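Local atomic coordinates of metallocarboxypeptidase (Trypanosoma cruzi, PDB entry 3DWC), a protein that probably removes single amino acids, proline excepted, from the C-terminal end of peptides as a metal-dependent carboxypeptidase of the M32 family. Residues Q342-D354 against L396-D409. Numbering follows the deposited sequence.
Sequences QRVSPGLIRIDAD and LETLGNDKEGCLQD
Leu348 splits its two methyls between different parts of 396-409: CD2 lies 3.7 Å from Thr398 CG2 and also meets Leu396 CB, whereas CD1 faces Asn401 and Glu404. Leu396 brings CD1 to 3.5 Å from Gly347 CA, so apolar packing continues onto the backbone of 342-354. Gln408, its chain extended beyond a CG set between backbone N and carbonyl carbon (chi1 71°), uses both ends of its amide on the chain either side of Ile349. NE2 donates to Leu348 O at 2.8 Å, nearly straight at 165°; Leu348 O lies in the Gln408 amide plane, though NE2 is tilted from the Leu348 carbonyl plane. OE1 accepts from Arg350 N at 2.9 Å in the carbonyl plane; two bonds at opposite ends should fix the rotation of this buried group. A water donates to Gln408 OE1 and Asp409 OD2 and accepts from Ile351 N. Arg350, about 9 Å from the cobalt, forms a side-on salt bridge with Asp409, NE to OD1 at 3.0 Å and NH2 to OD2 at 3.1 Å; with the planes 59° apart, NH2 meets OD2 from above the carboxylate. The contact thus joins two interhelical loops: Leu348 packs on helix 382-394, Pro346 touches helix 168-196, and Arg365 of helix 358-374, the stronger partner, shares Asp409 OD1.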
ATOM      1  N   GLN B 342     -24.118 -13.060  24.784  1.00 36.09           N
ATOM      2  CA  GLN B 342     -25.508 -12.535  24.665  1.00 36.63           C
ATOM      3  C   GLN B 342     -25.902 -11.678  25.856  1.00 38.40           C
ATOM      4  O   GLN B 342     -27.066 -11.377  26.059  1.00 39.83           O
ATOM      5  CB  GLN B 342     -26.536 -13.653  24.522  1.00 36.13           C
ATOM      6  CG  GLN B 342     -26.447 -14.378  23.171  1.00 33.14           C
ATOM      7  CD  GLN B 342     -27.501 -15.441  22.990  1.00 34.96           C
ATOM      8  OE1 GLN B 342     -28.429 -15.570  23.789  1.00 32.02           O
ATOM      9  NE2 GLN B 342     -27.390 -16.191  21.900  1.00 29.43           N
ATOM     10  N   ARG B 343     -24.924 -11.303  26.668  1.00 39.73           N
ATOM     11  CA  ARG B 343     -25.213 -10.528  27.882  1.00 39.73           C
ATOM     12  C   ARG B 343     -25.803  -9.176  27.512  1.00 37.93           C
ATOM     13  O   ARG B 343     -25.330  -8.546  26.583  1.00 38.59           O
ATOM     14  CB  ARG B 343     -23.939 -10.300  28.687  1.00 40.11           C
ATOM     15  CG  ARG B 343     -24.248  -9.799  30.100  1.00 41.42           C
ATOM     16  CD  ARG B 343     -23.044  -9.127  30.696  1.00 44.09           C
ATOM     17  NE  ARG B 343     -22.400  -9.923  31.733  1.00 47.44           N
ATOM     18  CZ  ARG B 343     -21.224 -10.549  31.630  1.00 50.10           C
ATOM     19  NH1 ARG B 343     -20.496 -10.543  30.488  1.00 51.52           N
ATOM     20  NH2 ARG B 343     -20.773 -11.197  32.700  1.00 50.64           N
ATOM     21  N   VAL B 344     -26.848  -8.780  28.227  1.00 37.37           N
ATOM     22  CA  VAL B 344     -27.548  -7.529  27.984  1.00 37.30           C
ATOM     23  C   VAL B 344     -27.254  -6.577  29.130  1.00 37.43           C
ATOM     24  O   VAL B 344     -27.565  -6.870  30.289  1.00 37.83           O
ATOM     25  CB  VAL B 344     -29.070  -7.742  27.781  1.00 36.92           C
ATOM     26  CG1 VAL B 344     -29.784  -6.412  27.709  1.00 35.30           C
ATOM     27  CG2 VAL B 344     -29.307  -8.541  26.487  1.00 34.73           C
ATOM     28  N   SER B 345     -26.632  -5.454  28.790  1.00 37.61           N
ATOM     29  CA  SER B 345     -26.245  -4.443  29.773  1.00 38.36           C
ATOM     30  C   SER B 345     -26.222  -3.057  29.144  1.00 38.11           C
ATOM     31  O   SER B 345     -25.261  -2.685  28.484  1.00 38.35           O
ATOM     32  CB  SER B 345     -24.870  -4.739  30.355  1.00 38.74           C
ATOM     33  OG  SER B 345     -24.744  -3.957  31.522  1.00 42.48           O
ATOM     34  N   PRO B 346     -27.303  -2.291  29.323  1.00 37.67           N
ATOM     35  CA  PRO B 346     -27.364  -0.976  28.700  1.00 37.60           C
ATOM     36  C   PRO B 346     -26.269  -0.059  29.186  1.00 36.99           C
ATOM     37  O   PRO B 346     -25.868  -0.142  30.318  1.00 36.71           O
ATOM     38  CB  PRO B 346     -28.715  -0.452  29.136  1.00 37.64           C
ATOM     39  CG  PRO B 346     -29.484  -1.654  29.416  1.00 38.81           C
ATOM     40  CD  PRO B 346     -28.533  -2.596  30.047  1.00 37.45           C
ATOM     41  N   GLY B 347     -25.790   0.787  28.298  1.00 37.06           N
ATOM     42  CA  GLY B 347     -24.756   1.743  28.609  1.00 37.27           C
ATOM     43  C   GLY B 347     -24.886   2.977  27.722  1.00 37.23           C
ATOM     44  O   GLY B 347     -25.823   3.122  26.956  1.00 36.66           O
ATOM     45  N   LEU B 348     -23.909   3.856  27.823  1.00 36.87           N
ATOM     46  CA  LEU B 348     -23.987   5.169  27.219  1.00 36.99           C
ATOM     47  C   LEU B 348     -23.356   5.248  25.864  1.00 36.58           C
ATOM     48  O   LEU B 348     -23.682   6.140  25.087  1.00 36.32           O
ATOM     49  CB  LEU B 348     -23.271   6.192  28.129  1.00 36.99           C
ATOM     50  CG  LEU B 348     -23.972   6.535  29.438  1.00 37.46           C
ATOM     51  CD1 LEU B 348     -23.206   7.651  30.233  1.00 35.34           C
ATOM     52  CD2 LEU B 348     -25.412   6.943  29.167  1.00 37.77           C
ATOM     53  N   ILE B 349     -22.424   4.339  25.585  1.00 36.56           N
ATOM     54  CA  ILE B 349     -21.634   4.411  24.364  1.00 36.80           C
ATOM     55  C   ILE B 349     -22.158   3.405  23.289  1.00 36.53           C
ATOM     56  O   ILE B 349     -22.029   2.221  23.438  1.00 35.56           O
ATOM     57  CB  ILE B 349     -20.133   4.126  24.648  1.00 36.44           C
ATOM     58  CG1 ILE B 349     -19.570   5.030  25.796  1.00 39.19           C
ATOM     59  CG2 ILE B 349     -19.305   4.298  23.352  1.00 36.15           C
ATOM     60  CD1 ILE B 349     -19.716   6.507  25.577  1.00 37.72           C
ATOM     61  N   ARG B 350     -22.721   3.950  22.223  1.00 37.14           N
ATOM     62  CA  ARG B 350     -23.106   3.220  21.022  1.00 38.24           C
ATOM     63  C   ARG B 350     -22.147   2.128  20.536  1.00 38.66           C
ATOM     64  O   ARG B 350     -22.596   1.015  20.293  1.00 38.75           O
ATOM     65  CB  ARG B 350     -23.399   4.188  19.869  1.00 37.54           C
ATOM     66  CG  ARG B 350     -23.959   3.481  18.614  1.00 37.55           C
ATOM     67  CD  ARG B 350     -24.024   4.348  17.408  1.00 37.90           C
ATOM     68  NE  ARG B 350     -22.713   4.888  17.088  1.00 39.43           N
ATOM     69  CZ  ARG B 350     -21.820   4.309  16.292  1.00 40.95           C
ATOM     70  NH1 ARG B 350     -22.094   3.158  15.677  1.00 42.48           N
ATOM     71  NH2 ARG B 350     -20.644   4.880  16.118  1.00 42.18           N
ATOM     72  N   ILE B 351     -20.846   2.402  20.388  1.00 39.61           N
ATOM     73  CA  ILE B 351     -19.933   1.350  19.820  1.00 39.93           C
ATOM     74  C   ILE B 351     -19.702   0.181  20.788  1.00 39.99           C
ATOM     75  O   ILE B 351     -19.217  -0.895  20.400  1.00 40.88           O
ATOM     76  CB  ILE B 351     -18.546   1.889  19.328  1.00 39.96           C
ATOM     77  CG1 ILE B 351     -17.821   2.658  20.437  1.00 41.67           C
ATOM     78  CG2 ILE B 351     -18.702   2.783  18.147  1.00 40.25           C
ATOM     79  CD1 ILE B 351     -16.383   2.988  20.059  1.00 42.09           C
ATOM     80  N   ASP B 352     -20.046   0.365  22.046  1.00 39.21           N
ATOM     81  CA  ASP B 352     -19.937  -0.730  22.993  1.00 39.15           C
ATOM     82  C   ASP B 352     -21.253  -1.425  23.280  1.00 38.80           C
ATOM     83  O   ASP B 352     -21.339  -2.166  24.253  1.00 39.91           O
ATOM     84  CB  ASP B 352     -19.383  -0.209  24.330  1.00 39.52           C
ATOM     85  CG  ASP B 352     -18.002   0.430  24.194  1.00 42.37           C
ATOM     86  OD1 ASP B 352     -17.272   0.088  23.225  1.00 44.95           O
ATOM     87  OD2 ASP B 352     -17.651   1.265  25.069  1.00 43.46           O
ATOM     88  N   ALA B 353     -22.278  -1.215  22.457  1.00 37.61           N
ATOM     89  CA  ALA B 353     -23.617  -1.665  22.826  1.00 36.11           C
ATOM     90  C   ALA B 353     -23.854  -3.099  22.391  1.00 35.66           C
ATOM     91  O   ALA B 353     -23.419  -3.481  21.350  1.00 33.64           O
ATOM     92  CB  ALA B 353     -24.678  -0.723  22.215  1.00 35.45           C
ATOM     93  N   ASP B 354     -24.592  -3.865  23.185  1.00 35.54           N
ATOM     94  CA  ASP B 354     -24.882  -5.244  22.837  1.00 36.16           C
ATOM     95  C   ASP B 354     -25.977  -5.320  21.752  1.00 35.16           C
ATOM     96  O   ASP B 354     -26.510  -4.301  21.338  1.00 35.21           O
ATOM     97  CB  ASP B 354     -25.245  -6.031  24.105  1.00 37.72           C
ATOM     98  CG  ASP B 354     -26.479  -5.470  24.842  1.00 38.83           C
ATOM     99  OD1 ASP B 354     -26.329  -5.181  26.036  1.00 39.79           O
ATOM    100  OD2 ASP B 354     -27.597  -5.347  24.249  1.00 43.94           O
ATOM    101  N   LEU B 396     -31.067   5.522  30.956  1.00 40.28           N
ATOM    102  CA  LEU B 396     -29.852   6.164  31.440  1.00 40.91           C
ATOM    103  C   LEU B 396     -29.821   7.650  31.141  1.00 41.13           C
ATOM    104  O   LEU B 396     -30.283   8.080  30.091  1.00 40.34           O
ATOM    105  CB  LEU B 396     -28.638   5.507  30.796  1.00 41.05           C
ATOM    106  CG  LEU B 396     -28.439   4.022  31.102  1.00 41.42           C
ATOM    107  CD1 LEU B 396     -27.231   3.541  30.331  1.00 40.02           C
ATOM    108  CD2 LEU B 396     -28.277   3.774  32.620  1.00 41.65           C
ATOM    109  N   GLU B 397     -29.246   8.415  32.079  1.00 42.29           N
ATOM    110  CA  GLU B 397     -29.081   9.872  31.968  1.00 42.72           C
ATOM    111  C   GLU B 397     -27.721  10.274  31.421  1.00 42.77           C
ATOM    112  O   GLU B 397     -26.707   9.667  31.759  1.00 42.05           O
ATOM    113  CB  GLU B 397     -29.187  10.533  33.343  1.00 43.06           C
ATOM    114  CG  GLU B 397     -30.548  10.452  33.996  1.00 44.26           C
ATOM    115  CD  GLU B 397     -30.679  11.402  35.177  1.00 45.46           C
ATOM    116  OE1 GLU B 397     -31.766  11.400  35.798  1.00 46.76           O
ATOM    117  OE2 GLU B 397     -29.707  12.159  35.471  1.00 47.78           O
ATOM    118  N   THR B 398     -27.716  11.362  30.643  1.00 43.11           N
ATOM    119  CA  THR B 398     -26.502  11.996  30.128  1.00 42.41           C
ATOM    120  C   THR B 398     -26.393  13.495  30.439  1.00 42.60           C
ATOM    121  O   THR B 398     -25.390  14.119  30.080  1.00 41.36           O
ATOM    122  CB  THR B 398     -26.420  11.850  28.589  1.00 42.88           C
ATOM    123  OG1 THR B 398     -27.515  12.550  27.980  1.00 42.81           O
ATOM    124  CG2 THR B 398     -26.449  10.376  28.170  1.00 39.38           C
ATOM    125  N   LEU B 399     -27.410  14.080  31.079  1.00 43.11           N
ATOM    126  CA  LEU B 399     -27.397  15.529  31.384  1.00 43.37           C
ATOM    127  C   LEU B 399     -26.090  15.874  32.075  1.00 43.35           C
ATOM    128  O   LEU B 399     -25.754  15.282  33.110  1.00 43.21           O
ATOM    129  CB  LEU B 399     -28.597  15.961  32.244  1.00 43.45           C
ATOM    130  CG  LEU B 399     -28.873  17.480  32.306  1.00 44.08           C
ATOM    131  CD1 LEU B 399     -30.365  17.780  32.231  1.00 43.66           C
ATOM    132  CD2 LEU B 399     -28.278  18.124  33.562  1.00 44.88           C
ATOM    133  N   GLY B 400     -25.326  16.767  31.438  1.00 43.49           N
ATOM    134  CA  GLY B 400     -24.040  17.240  31.972  1.00 43.49           C
ATOM    135  C   GLY B 400     -22.866  16.401  31.522  1.00 43.37           C
ATOM    136  O   GLY B 400     -21.725  16.754  31.780  1.00 43.03           O
ATOM    137  N   ASN B 401     -23.154  15.290  30.845  1.00 43.35           N
ATOM    138  CA  ASN B 401     -22.134  14.356  30.346  1.00 43.68           C
ATOM    139  C   ASN B 401     -22.191  14.256  28.829  1.00 44.21           C
ATOM    140  O   ASN B 401     -22.539  13.214  28.265  1.00 43.55           O
ATOM    141  CB  ASN B 401     -22.314  12.961  30.955  1.00 43.30           C
ATOM    142  CG  ASN B 401     -21.133  12.046  30.682  1.00 42.16           C
ATOM    143  OD1 ASN B 401     -20.253  12.371  29.893  1.00 38.71           O
ATOM    144  ND2 ASN B 401     -21.110  10.893  31.344  1.00 40.55           N
ATOM    145  N   ASP B 402     -21.815  15.342  28.165  1.00 44.67           N
ATOM    146  CA  ASP B 402     -21.887  15.404  26.711  1.00 44.85           C
ATOM    147  C   ASP B 402     -20.810  14.550  26.056  1.00 44.98           C
ATOM    148  O   ASP B 402     -21.030  13.979  24.980  1.00 45.16           O
ATOM    149  CB  ASP B 402     -21.824  16.857  26.278  1.00 45.14           C
ATOM    150  CG  ASP B 402     -22.944  17.660  26.880  1.00 45.98           C
ATOM    151  OD1 ASP B 402     -24.124  17.278  26.671  1.00 45.92           O
ATOM    152  OD2 ASP B 402     -22.651  18.644  27.592  1.00 49.49           O
ATOM    153  N   LYS B 403     -19.667  14.430  26.727  1.00 44.93           N
ATOM    154  CA  LYS B 403     -18.586  13.504  26.331  1.00 44.72           C
ATOM    155  C   LYS B 403     -19.066  12.084  25.937  1.00 44.46           C
ATOM    156  O   LYS B 403     -18.734  11.550  24.852  1.00 43.28           O
ATOM    157  CB  LYS B 403     -17.594  13.414  27.502  1.00 44.76           C
ATOM    158  CG  LYS B 403     -16.459  12.390  27.321  1.00 45.45           C
ATOM    159  CD  LYS B 403     -15.248  12.783  28.176  1.00 45.40           C
ATOM    160  CE  LYS B 403     -14.033  11.958  27.887  1.00 45.19           C
ATOM    161  NZ  LYS B 403     -12.880  12.463  28.646  1.00 46.33           N
ATOM    162  N   GLU B 404     -19.836  11.477  26.839  1.00 44.62           N
ATOM    163  CA  GLU B 404     -20.438  10.157  26.615  1.00 44.37           C
ATOM    164  C   GLU B 404     -21.896  10.286  26.178  1.00 44.13           C
ATOM    165  O   GLU B 404     -22.591   9.285  26.032  1.00 44.98           O
ATOM    166  CB  GLU B 404     -20.346   9.315  27.896  1.00 44.61           C
ATOM    167  CG  GLU B 404     -18.948   9.289  28.529  1.00 44.85           C
ATOM    168  CD  GLU B 404     -18.843   8.274  29.657  1.00 44.97           C
ATOM    169  OE1 GLU B 404     -19.378   8.531  30.735  1.00 44.25           O
ATOM    170  OE2 GLU B 404     -18.249   7.195  29.451  1.00 50.39           O
ATOM    171  N   GLY B 405     -22.350  11.517  25.984  1.00 43.70           N
ATOM    172  CA  GLY B 405     -23.661  11.830  25.430  1.00 43.55           C
ATOM    173  C   GLY B 405     -23.515  12.230  23.976  1.00 43.31           C
ATOM    174  O   GLY B 405     -22.950  11.478  23.187  1.00 43.10           O
ATOM    175  N   CYS B 406     -23.986  13.428  23.622  1.00 43.59           N
ATOM    176  CA  CYS B 406     -24.055  13.859  22.211  1.00 43.94           C
ATOM    177  C   CYS B 406     -22.720  14.030  21.490  1.00 43.83           C
ATOM    178  O   CYS B 406     -22.684  13.942  20.263  1.00 43.81           O
ATOM    179  CB  CYS B 406     -24.931  15.124  22.043  1.00 44.04           C
ATOM    180  SG  CYS B 406     -24.395  16.624  22.901  1.00 45.09           S
ATOM    181  N   LEU B 407     -21.624  14.214  22.224  1.00 44.00           N
ATOM    182  CA  LEU B 407     -20.290  14.370  21.601  1.00 43.96           C
ATOM    183  C   LEU B 407     -19.533  13.061  21.306  1.00 44.29           C
ATOM    184  O   LEU B 407     -18.416  13.113  20.786  1.00 44.76           O
ATOM    185  CB  LEU B 407     -19.380  15.249  22.473  1.00 44.38           C
ATOM    186  CG  LEU B 407     -19.792  16.690  22.788  1.00 43.57           C
ATOM    187  CD1 LEU B 407     -18.718  17.330  23.661  1.00 45.69           C
ATOM    188  CD2 LEU B 407     -20.037  17.520  21.513  1.00 41.50           C
ATOM    189  N   GLN B 408     -20.104  11.908  21.644  1.00 43.42           N
ATOM    190  CA  GLN B 408     -19.361  10.662  21.572  1.00 43.45           C
ATOM    191  C   GLN B 408     -18.992  10.198  20.165  1.00 44.07           C
ATOM    192  O   GLN B 408     -17.981   9.537  20.006  1.00 44.26           O
ATOM    193  CB  GLN B 408     -20.125   9.539  22.278  1.00 43.42           C
ATOM    194  CG  GLN B 408     -21.367   9.071  21.553  1.00 41.58           C
ATOM    195  CD  GLN B 408     -22.003   7.876  22.199  1.00 41.34           C
ATOM    196  OE1 GLN B 408     -21.919   6.732  21.696  1.00 39.13           O
ATOM    197  NE2 GLN B 408     -22.641   8.110  23.313  1.00 33.87           N
ATOM    198  N   ASP B 409     -19.797  10.517  19.147  1.00 44.26           N
ATOM    199  CA  ASP B 409     -19.513  10.006  17.790  1.00 45.30           C
ATOM    200  C   ASP B 409     -18.871  11.075  16.877  1.00 45.37           C
ATOM    201  O   ASP B 409     -19.306  12.231  16.853  1.00 44.41           O
ATOM    202  CB  ASP B 409     -20.782   9.435  17.124  1.00 44.64           C
ATOM    203  CG  ASP B 409     -21.191   8.070  17.685  1.00 47.22           C
ATOM    204  OD1 ASP B 409     -22.407   7.804  17.758  1.00 46.12           O
ATOM    205  OD2 ASP B 409     -20.311   7.240  18.038  1.00 49.48           O
TER
HETATM  206  O   HOH W   1     -25.215   8.525  25.581  1.00 30.02           O
HETATM  207  O   HOH W   2     -20.215   5.538  20.098  1.00 19.54           O